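Local coordinates for CBS domain containing membrane protein (Sphaerobacter thermophilus, PDB 4ESY) that is of unknown function but probably senses a ligand, perhaps an adenine nucleotide, through the paired CBS motifs of its C-terminal part, the piece given here, at residues 135-139 against 150-154; 15-21 against 119-125; 32-38 against 102-108. All coordinates share one frame; numbering follows the deposited sequence.

Interaction 1 (135-139 against 150-154)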
loop_
_atom_site.group_PDB
_atom_site.type_symbol
_atom_site.label_atom_id
_atom_site.label_comp_id
_atom_site.label_asym_id
_atom_site.label_seq_id
_atom_site.Cartn_x
_atom_site.Cartn_y
_atom_site.Cartn_z
ATOM N N GLY B 135 9.992 12.705 5.360
ATOM C CA GLY B 135 9.908 11.857 4.178
ATOM C C GLY B 135 9.671 10.395 4.504
ATOM O O GLY B 135 10.376 9.519 3.988
ATOM N N ILE B 136 8.694 10.134 5.376
ATOM C CA ILE B 136 8.404 8.772 5.801
ATOM C C ILE B 136 7.080 8.312 5.243
ATOM O O ILE B 136 6.345 9.103 4.675
ATOM C CB ILE B 136 8.412 8.640 7.332
ATOM C CG1 ILE B 136 7.441 9.632 7.964
ATOM C CG2 ILE B 136 9.818 8.876 7.860
ATOM C CD1 ILE B 136 7.614 9.755 9.454
ATOM N N HIS B 137 6.778 7.027 5.399
ATOM C CA HIS B 137 5.567 6.455 4.815
ATOM C C HIS B 137 4.516 5.997 5.826
ATOM O O HIS B 137 3.383 5.646 5.435
ATOM C CB HIS B 137 5.915 5.291 3.900
ATOM C CG HIS B 137 6.775 5.681 2.736
ATOM N ND1 HIS B 137 6.268 6.310 1.615
ATOM C CD2 HIS B 137 8.107 5.551 2.530
ATOM C CE1 HIS B 137 7.253 6.540 0.764
ATOM N NE2 HIS B 137 8.378 6.086 1.294
ATOM N N ARG B 138 4.877 6.005 7.108
ATOM C CA ARG B 138 3.994 5.470 8.142
ATOM C C ARG B 138 4.235 6.205 9.434
ATOM O O ARG B 138 5.380 6.397 9.800
ATOM C CB ARG B 138 4.361 4.018 8.431
ATOM C CG ARG B 138 3.567 3.000 7.679
ATOM C CD ARG B 138 4.159 1.619 7.925
ATOM N NE ARG B 138 5.385 1.413 7.177
ATOM C CZ ARG B 138 5.430 0.875 5.960
ATOM N NH1 ARG B 138 4.306 0.496 5.361
ATOM N NH2 ARG B 138 6.596 0.712 5.348
ATOM N N ILE B 139 3.171 6.545 10.158
ATOM C CA ILE B 139 3.319 7.160 11.472
ATOM C C ILE B 139 2.329 6.544 12.435
ATOM O O ILE B 139 1.120 6.614 12.179
ATOM C CB ILE B 139 3.038 8.675 11.409
ATOM C CG1 ILE B 139 4.139 9.372 10.587
ATOM C CG2 ILE B 139 2.950 9.281 12.845
ATOM C CD1 ILE B 139 3.851 10.847 10.238
ATOM N N ILE B 150 -2.019 3.156 12.852
ATOM C CA ILE B 150 -0.874 3.571 12.046
ATOM C C ILE B 150 -1.437 4.296 10.837
ATOM O O ILE B 150 -2.327 3.788 10.171
ATOM C CB ILE B 150 0.005 2.401 11.561
ATOM C CG1 ILE B 150 0.832 1.810 12.695
ATOM C CG2 ILE B 150 1.011 2.901 10.493
ATOM C CD1 ILE B 150 1.574 0.505 12.307
ATOM N N VAL B 151 -0.963 5.507 10.593
ATOM C CA VAL B 151 -1.453 6.274 9.460
ATOM C C VAL B 151 -0.389 6.160 8.367
ATOM O O VAL B 151 0.808 6.347 8.623
ATOM C CB VAL B 151 -1.689 7.744 9.842
ATOM C CG1 VAL B 151 -1.871 8.632 8.572
ATOM C CG2 VAL B 151 -2.884 7.849 10.782
ATOM N N THR B 152 -0.808 5.763 7.174
ATOM C CA THR B 152 0.138 5.624 6.072
ATOM C C THR B 152 -0.013 6.763 5.060
ATOM O O THR B 152 -1.003 7.490 5.056
ATOM C CB THR B 152 -0.089 4.314 5.315
ATOM O OG1 THR B 152 -1.405 4.348 4.750
ATOM C CG2 THR B 152 0.006 3.131 6.282
ATOM N N ARG B 153 0.958 6.863 4.168
ATOM C CA ARG B 153 0.904 7.821 3.077
ATOM C C ARG B 153 -0.333 7.522 2.212
ATOM O O ARG B 153 -1.042 8.432 1.846
ATOM C CB ARG B 153 2.214 7.784 2.283
ATOM C CG ARG B 153 2.377 8.867 1.250
ATOM C CD ARG B 153 3.776 8.814 0.623
ATOM N NE ARG B 153 4.818 9.274 1.552
ATOM C CZ ARG B 153 5.346 10.501 1.541
ATOM N NH1 ARG B 153 4.939 11.396 0.640
ATOM N NH2 ARG B 153 6.296 10.836 2.415
ATOM N N ARG B 154 -0.617 6.246 1.939
ATOM C CA ARG B 154 -1.823 5.896 1.186
ATOM C C ARG B 154 -3.123 6.425 1.811
ATOM O O ARG B 154 -3.990 6.931 1.086
ATOM C CB ARG B 154 -1.950 4.377 0.974
ATOM C CG ARG B 154 -3.355 4.000 0.443
ATOM C CD ARG B 154 -3.560 2.500 0.137
ATOM N NE ARG B 154 -4.898 2.234 -0.407
ATOM C CZ ARG B 154 -5.410 1.007 -0.552
ATOM N NH1 ARG B 154 -4.696 -0.060 -0.169
ATOM N NH2 ARG B 154 -6.639 0.836 -1.059
#
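Arg153 NH2 donates a hydrogen bond to the backbone O of Ile136 at 2.8 Å, the oxygen lying at the guanidinium edge, 18° out of its plane. The arginine reaches back because its CG stands anti to the backbone N (chi1 -171°) and its chain bends at chi3. On the way its NE passes ND1 of His137 at 3.3 Å, ring and guanidinium planes 64° apart. Backbone bonds follow: Arg153 N to His137 O at 3.0 Å, then the pair between Ile139 and Val151, N to O at 2.8 Å in both directions, of which Val151 N to Ile139 O is nearly straight.

Strands 138-143 and 146-152 form the antiparallel hairpin of the second CBS motif, and this is its open end, where the chain arrives from helix 124-134 and departs into helix 153-157. A Schellman motif closes the first helix with Gly135 as its C-prime residue; Thr152 caps the second, and is the non-hydrogen-bonded partner of Arg138.

On the face of Arg138 and Thr152, CG of the arginine touches CG2 of Thr152 and CG2 of Ile150, each at 3.8 Å. Its NH1 runs on to the oxidised cysteine, S-hydroxycysteine, at position 51. Ile139 and Val151 occupy the other face, packed on Ile127 of helix 124-134.

Interaction 2 (15-21 against 119-125); sequences IRQVPIR and APEDSVG
The guanidinium of Arg16 lies flat against Gly125, whose CA sits over the centre of one face, 3.5 Å from CZ of Arg16. Having no side chain, Gly125 lets the plane come down on its backbone. The charge is met by Asp129, one helical turn on, through a salt bridge from NH1. At the far end Arg21 turns a face to the O of Pro120, which stands over the centre of its guanidinium. Its plane is nearly parallel to the carboxylate of Glu121, only 10° apart, but the charged atoms do not meet: NH1 of Arg21 is 5.1 Å from OE1 of Glu121.

Between these ends the backbones are laced by four hydrogen bonds. Gly125 N and Val124 N, at the start of helix 124-134, go to Arg16 O and Val18 O, while Ile20 N and Arg21 N go to Asp122 O and Pro120 O. The bond from Ile20 N to Asp122 O is the straightest, 2.7 Å and 178°. The linker leaving helix 2-17 thus runs beside the type I turn 119-122 that leads into helix 124-134 of the second CBS motif, tying the N-terminal end of the chain to that motif.

Asp122 closes back on its own turn, OD2 accepting the N-H of Ala119 from above the carboxylate plane. Ser123 is the N-cap; with chi1 at 71° its OG also reaches a water held by OE1 of Gln17. On the apolar side, CG2 of Val124 packs 4.0 Å from CB of Val18, the two side chains pointing the same way, and CD1 of Ile20 rests 4.2 Å from the same CG2.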
loop_
_atom_site.group_PDB
_atom_site.type_symbol
_atom_site.label_atom_id
_atom_site.label_comp_id
_atom_site.label_asym_id
_atom_site.label_seq_id
_atom_site.Cartn_x
_atom_site.Cartn_y
_atom_site.Cartn_z
ATOM N N ILE B 15 -10.245 20.028 5.238
ATOM C CA ILE B 15 -9.705 18.669 5.306
ATOM C C ILE B 15 -8.469 18.623 6.199
ATOM O O ILE B 15 -8.331 17.702 6.987
ATOM C CB ILE B 15 -9.441 18.117 3.884
ATOM C CG1 ILE B 15 -10.778 17.740 3.281
ATOM C CG2 ILE B 15 -8.467 16.936 3.874
ATOM C CD1 ILE B 15 -10.731 17.336 1.821
ATOM N N ARG B 16 -7.609 19.646 6.139
ATOM C CA ARG B 16 -6.433 19.662 7.025
ATOM C C ARG B 16 -6.771 19.752 8.521
ATOM O O ARG B 16 -5.940 19.409 9.368
ATOM C CB ARG B 16 -5.489 20.804 6.689
ATOM C CG ARG B 16 -4.733 20.633 5.395
ATOM C CD ARG B 16 -3.846 21.840 5.201
ATOM N NE ARG B 16 -2.973 22.049 6.361
ATOM C CZ ARG B 16 -1.736 21.561 6.478
ATOM N NH1 ARG B 16 -1.016 21.823 7.565
ATOM N NH2 ARG B 16 -1.219 20.817 5.506
ATOM N N GLN B 17 -7.981 20.190 8.843
ATOM C CA GLN B 17 -8.357 20.375 10.239
ATOM C C GLN B 17 -9.068 19.178 10.832
ATOM O O GLN B 17 -9.322 19.150 12.020
ATOM C CB GLN B 17 -9.208 21.635 10.428
ATOM C CG GLN B 17 -8.424 22.923 10.141
ATOM C CD GLN B 17 -7.097 23.002 10.914
ATOM O OE1 GLN B 17 -6.036 23.200 10.326
ATOM N NE2 GLN B 17 -7.163 22.851 12.239
ATOM N N VAL B 18 -9.382 18.185 10.009
ATOM C CA VAL B 18 -9.952 16.924 10.505
ATOM C C VAL B 18 -9.043 16.248 11.550
ATOM O O VAL B 18 -7.851 16.087 11.329
ATOM C CB VAL B 18 -10.152 15.971 9.318
ATOM C CG1 VAL B 18 -10.530 14.545 9.784
ATOM C CG2 VAL B 18 -11.179 16.570 8.318
ATOM N N PRO B 19 -9.590 15.856 12.709
ATOM C CA PRO B 19 -8.631 15.233 13.643
ATOM C C PRO B 19 -8.287 13.816 13.207
ATOM O O PRO B 19 -9.131 13.117 12.638
ATOM C CB PRO B 19 -9.361 15.231 14.997
ATOM C CG PRO B 19 -10.826 15.389 14.649
ATOM C CD PRO B 19 -10.894 16.136 13.326
ATOM N N ILE B 20 -7.040 13.429 13.450
ATOM C CA ILE B 20 -6.566 12.078 13.162
ATOM C C ILE B 20 -7.524 10.979 13.576
ATOM O O ILE B 20 -7.784 10.063 12.801
ATOM C CB ILE B 20 -5.182 11.794 13.812
ATOM C CG1 ILE B 20 -4.114 12.552 13.054
ATOM C CG2 ILE B 20 -4.833 10.316 13.706
ATOM C CD1 ILE B 20 -4.211 12.247 11.587
ATOM N N ARG B 21 -8.061 11.065 14.784
ATOM C CA ARG B 21 -8.912 9.977 15.272
ATOM C C ARG B 21 -10.099 9.700 14.324
ATOM O O ARG B 21 -10.623 8.593 14.300
ATOM C CB ARG B 21 -9.365 10.203 16.727
ATOM C CG ARG B 21 -10.805 10.674 16.880
ATOM C CD ARG B 21 -11.073 11.269 18.257
ATOM N NE ARG B 21 -10.993 12.726 18.204
ATOM C CZ ARG B 21 -10.260 13.467 19.026
ATOM N NH1 ARG B 21 -9.547 12.887 19.991
ATOM N NH2 ARG B 21 -10.244 14.789 18.881
ATOM N N ALA B 119 -0.665 11.931 18.080
ATOM C CA ALA B 119 -1.768 11.727 19.028
ATOM C C ALA B 119 -3.089 11.853 18.261
ATOM O O ALA B 119 -3.143 12.529 17.240
ATOM C CB ALA B 119 -1.686 12.751 20.178
ATOM N N PRO B 120 -4.152 11.162 18.710
ATOM C CA PRO B 120 -5.405 11.153 17.934
ATOM C C PRO B 120 -6.112 12.523 17.812
ATOM O O PRO B 120 -6.955 12.746 16.924
ATOM C CB PRO B 120 -6.273 10.143 18.703
ATOM C CG PRO B 120 -5.704 10.111 20.077
ATOM C CD PRO B 120 -4.227 10.260 19.877
ATOM N N GLU B 121 -5.763 13.449 18.702
ATOM C CA GLU B 121 -6.337 14.774 18.625
ATOM C C GLU B 121 -5.573 15.701 17.673
ATOM O O GLU B 121 -6.000 16.811 17.463
ATOM C CB GLU B 121 -6.423 15.412 20.028
ATOM C CG GLU B 121 -5.074 15.860 20.583
ATOM C CD GLU B 121 -4.305 14.767 21.352
ATOM O OE1 GLU B 121 -4.590 13.551 21.183
ATOM O OE2 GLU B 121 -3.392 15.137 22.133
ATOM N N ASP B 122 -4.435 15.266 17.131
ATOM C CA ASP B 122 -3.698 16.061 16.130
ATOM C C ASP B 122 -4.476 16.133 14.790
ATOM O O ASP B 122 -5.292 15.270 14.469
ATOM C CB ASP B 122 -2.312 15.440 15.830
ATOM C CG ASP B 122 -1.316 15.503 17.018
ATOM O OD1 ASP B 122 -1.453 16.401 17.890
ATOM O OD2 ASP B 122 -0.361 14.654 17.038
ATOM N N SER B 123 -4.176 17.123 13.969
ATOM C CA SER B 123 -4.912 17.274 12.726
ATOM C C SER B 123 -4.288 16.489 11.579
ATOM O O SER B 123 -3.089 16.228 11.539
ATOM C CB SER B 123 -4.998 18.757 12.338
ATOM O OG SER B 123 -3.732 19.191 11.928
ATOM N N VAL B 124 -5.117 16.162 10.605
ATOM C CA VAL B 124 -4.634 15.591 9.352
ATOM C C VAL B 124 -3.486 16.430 8.741
ATOM O O VAL B 124 -2.447 15.878 8.354
ATOM C CB VAL B 124 -5.817 15.412 8.353
ATOM C CG1 VAL B 124 -5.330 15.333 6.915
ATOM C CG2 VAL B 124 -6.656 14.184 8.741
ATOM N N GLY B 125 -3.665 17.753 8.684
ATOM C CA GLY B 125 -2.655 18.635 8.126
ATOM C C GLY B 125 -1.312 18.451 8.814
ATOM O O GLY B 125 -0.265 18.350 8.183
HETATM O O HOH W 1 -3.535 21.723 10.432
#

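Interaction 3 (32-38 against 102-108)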
loop_
_atom_site.group_PDB
_atom_site.type_symbol
_atom_site.label_atom_id
_atom_site.label_comp_id
_atom_site.label_asym_id
_atom_site.label_seq_id
_atom_site.Cartn_x
_atom_site.Cartn_y
_atom_site.Cartn_z
ATOM N N ARG B 32 3.423 -8.635 19.733
ATOM C CA ARG B 32 4.328 -8.481 20.862
ATOM C C ARG B 32 5.740 -8.594 20.357
ATOM O O ARG B 32 6.027 -9.348 19.410
ATOM C CB ARG B 32 4.069 -9.572 21.919
ATOM C CG ARG B 32 2.711 -9.455 22.606
ATOM C CD ARG B 32 2.873 -8.550 23.829
ATOM N NE ARG B 32 1.666 -8.440 24.630
ATOM C CZ ARG B 32 1.333 -9.252 25.630
ATOM N NH1 ARG B 32 2.105 -10.276 25.980
ATOM N NH2 ARG B 32 0.191 -9.035 26.274
ATOM N N GLU B 33 6.646 -7.877 21.010
ATOM C CA GLU B 33 8.025 -7.899 20.564
ATOM C C GLU B 33 8.632 -9.295 20.651
ATOM O O GLU B 33 9.569 -9.589 19.934
ATOM C CB GLU B 33 8.876 -6.892 21.340
ATOM C CG GLU B 33 8.983 -7.243 22.788
ATOM C CD GLU B 33 9.752 -6.169 23.600
ATOM O OE1 GLU B 33 10.590 -5.444 23.012
ATOM O OE2 GLU B 33 9.517 -6.066 24.822
ATOM N N ASP B 34 8.099 -10.141 21.528
ATOM C CA ASP B 34 8.592 -11.516 21.665
ATOM C C ASP B 34 7.859 -12.518 20.760
ATOM O O ASP B 34 8.135 -13.687 20.833
ATOM C CB ASP B 34 8.416 -12.042 23.105
ATOM C CG ASP B 34 9.184 -11.244 24.155
ATOM O OD1 ASP B 34 10.026 -10.386 23.820
ATOM O OD2 ASP B 34 8.935 -11.498 25.356
ATOM N N ASP B 35 6.889 -12.089 19.955
ATOM C CA ASP B 35 6.219 -13.020 19.017
ATOM C C ASP B 35 7.202 -13.464 17.944
ATOM O O ASP B 35 7.961 -12.645 17.439
ATOM C CB ASP B 35 5.032 -12.365 18.312
ATOM C CG ASP B 35 3.799 -12.183 19.234
ATOM O OD1 ASP B 35 3.754 -12.773 20.364
ATOM O OD2 ASP B 35 2.891 -11.410 18.830
ATOM N N THR B 36 7.188 -14.752 17.595
ATOM C CA THR B 36 8.055 -15.255 16.510
ATOM C C THR B 36 7.529 -14.738 15.164
ATOM O O THR B 36 6.361 -14.337 15.025
ATOM C CB THR B 36 8.141 -16.829 16.503
ATOM O OG1 THR B 36 6.839 -17.363 16.277
ATOM C CG2 THR B 36 8.639 -17.350 17.826
ATOM N N LEU B 37 8.382 -14.714 14.160
ATOM C CA LEU B 37 7.988 -14.126 12.875
ATOM C C LEU B 37 6.879 -14.976 12.258
ATOM O O LEU B 37 6.041 -14.473 11.539
ATOM C CB LEU B 37 9.201 -13.978 11.945
ATOM C CG LEU B 37 10.203 -12.900 12.392
ATOM C CD1 LEU B 37 11.259 -12.669 11.331
ATOM C CD2 LEU B 37 9.463 -11.577 12.734
ATOM N N ASP B 38 6.888 -16.267 12.576
ATOM C CA ASP B 38 5.836 -17.189 12.154
ATOM C C ASP B 38 4.452 -16.731 12.661
ATOM O O ASP B 38 3.481 -16.716 11.902
ATOM C CB ASP B 38 6.209 -18.621 12.587
ATOM C CG ASP B 38 5.108 -19.335 13.342
ATOM O OD1 ASP B 38 5.355 -19.758 14.497
ATOM O OD2 ASP B 38 4.004 -19.515 12.776
ATOM N N GLY B 102 12.022 -18.608 10.711
ATOM C CA GLY B 102 10.908 -17.760 11.084
ATOM C C GLY B 102 10.357 -18.115 12.455
ATOM O O GLY B 102 9.824 -17.258 13.125
ATOM N N ARG B 103 10.480 -19.383 12.852
ATOM C CA ARG B 103 9.995 -19.846 14.129
ATOM C C ARG B 103 11.004 -19.492 15.216
ATOM O O ARG B 103 10.727 -19.659 16.398
ATOM C CB ARG B 103 9.753 -21.371 14.116
ATOM C CG ARG B 103 8.600 -21.841 13.208
ATOM C CD ARG B 103 8.234 -23.311 13.433
ATOM N NE ARG B 103 9.188 -24.198 12.795
ATOM C CZ ARG B 103 9.043 -24.696 11.566
ATOM N NH1 ARG B 103 7.979 -24.397 10.830
ATOM N NH2 ARG B 103 9.972 -25.486 11.064
ATOM N N LYS B 104 12.172 -19.004 14.826
ATOM C CA LYS B 104 13.179 -18.674 15.834
ATOM C C LYS B 104 13.320 -17.170 16.072
ATOM O O LYS B 104 13.441 -16.730 17.204
ATOM C CB LYS B 104 14.538 -19.281 15.487
ATOM C CG LYS B 104 14.608 -20.798 15.649
ATOM C CD LYS B 104 15.961 -21.326 15.178
ATOM C CE LYS B 104 16.226 -22.761 15.676
ATOM N NZ LYS B 104 16.359 -23.711 14.529
ATOM N N LEU B 105 13.326 -16.387 15.004
ATOM C CA LEU B 105 13.444 -14.939 15.128
ATOM C C LEU B 105 12.151 -14.328 15.661
ATOM O O LEU B 105 11.050 -14.858 15.416
ATOM C CB LEU B 105 13.766 -14.310 13.769
ATOM C CG LEU B 105 15.113 -14.668 13.102
ATOM C CD1 LEU B 105 15.370 -13.722 11.926
ATOM C CD2 LEU B 105 16.278 -14.608 14.078
ATOM N N THR B 106 12.267 -13.194 16.342
ATOM C CA THR B 106 11.074 -12.533 16.864
ATOM C C THR B 106 10.885 -11.154 16.247
ATOM O O THR B 106 11.791 -10.621 15.601
ATOM C CB THR B 106 11.170 -12.344 18.380
ATOM O OG1 THR B 106 12.343 -11.574 18.673
ATOM C CG2 THR B 106 11.243 -13.690 19.075
ATOM N N ALA B 107 9.710 -10.568 16.472
ATOM C CA ALA B 107 9.438 -9.238 15.964
ATOM C C ALA B 107 10.515 -8.252 16.327
ATOM O O ALA B 107 10.853 -7.395 15.511
ATOM C CB ALA B 107 8.100 -8.720 16.479
ATOM N N SER B 108 11.026 -8.344 17.553
ATOM C CA SER B 108 11.998 -7.360 18.059
ATOM C C SER B 108 13.307 -7.375 17.263
ATOM O O SER B 108 14.018 -6.377 17.193
ATOM C CB SER B 108 12.284 -7.601 19.540
ATOM O OG SER B 108 12.762 -8.915 19.750
HETATM O O HOH W 2 12.500 -10.888 21.481
#
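Leu37, its CG anti to the carbonyl carbon (chi1 -70°), brings CD1 to 3.9 Å from CB of Leu105, and the two side chains cross. In Thr36 and Thr106 it is OG1 that lies between the backbone N and the carbonyl carbon, which turns both methyls to the other segment: CG2 of Thr36 comes to 3.4 Å from O of Arg103, and CG2 of Thr106 to 3.6 Å from O of Asp34.

The two threonines form a single backbone bridge, flanked by hydrogen bonds from Ala107 N to Asp35 O, 2.9 Å, and from Leu37 N to Leu105 O, 3.0 Å. Farther out Asp38 N donates to Gly102 O and Ser108 N to Glu33 O. Here the type I turn 32-35, its Arg32 N held by OD2 of Asp35, leads from strand 31-32 into helix 37-46 of the first CBS motif, and the linker after helix 92-102 runs along it.

The NH2 of Arg103 makes a salt bridge with Glu96 of helix 92-102. In one of two conformers of Ser108, a water bridges its OG and, weakly, OD1 of Asp34. With the crossing bonds carried almost wholly by main chain, the register of linker on turn is probably set chiefly by the backbone; Asp35 acts through its carboxylate within its own turn, and the Arg103 guanidinium is engaged with Glu96.

How the interactions relate
Interactions 2 and 3 are two versions of one scheme, on opposite sides of the chain's centre: an incoming linker, leaving a helix, lies along a type I turn that starts a CBS helix, the second motif in interaction 2 and the first in interaction 3. Both are mostly main-chain bonded, but interaction 2 adds a guanidinium flat on a glycine, where interaction 3 has methyls against carbonyls. All three are partly buried; the centre of interaction 1, which pairs neighbouring strands, lies about 7 Å from the chain's centre, those of 2 and 3 about 18 and 17 Å. Interaction 1 touches interaction 2 through Val151 CG2 and Ile20 CG2, 4.3 Å apart; the nearest atoms of interactions 1 and 3 are about 12 Å apart.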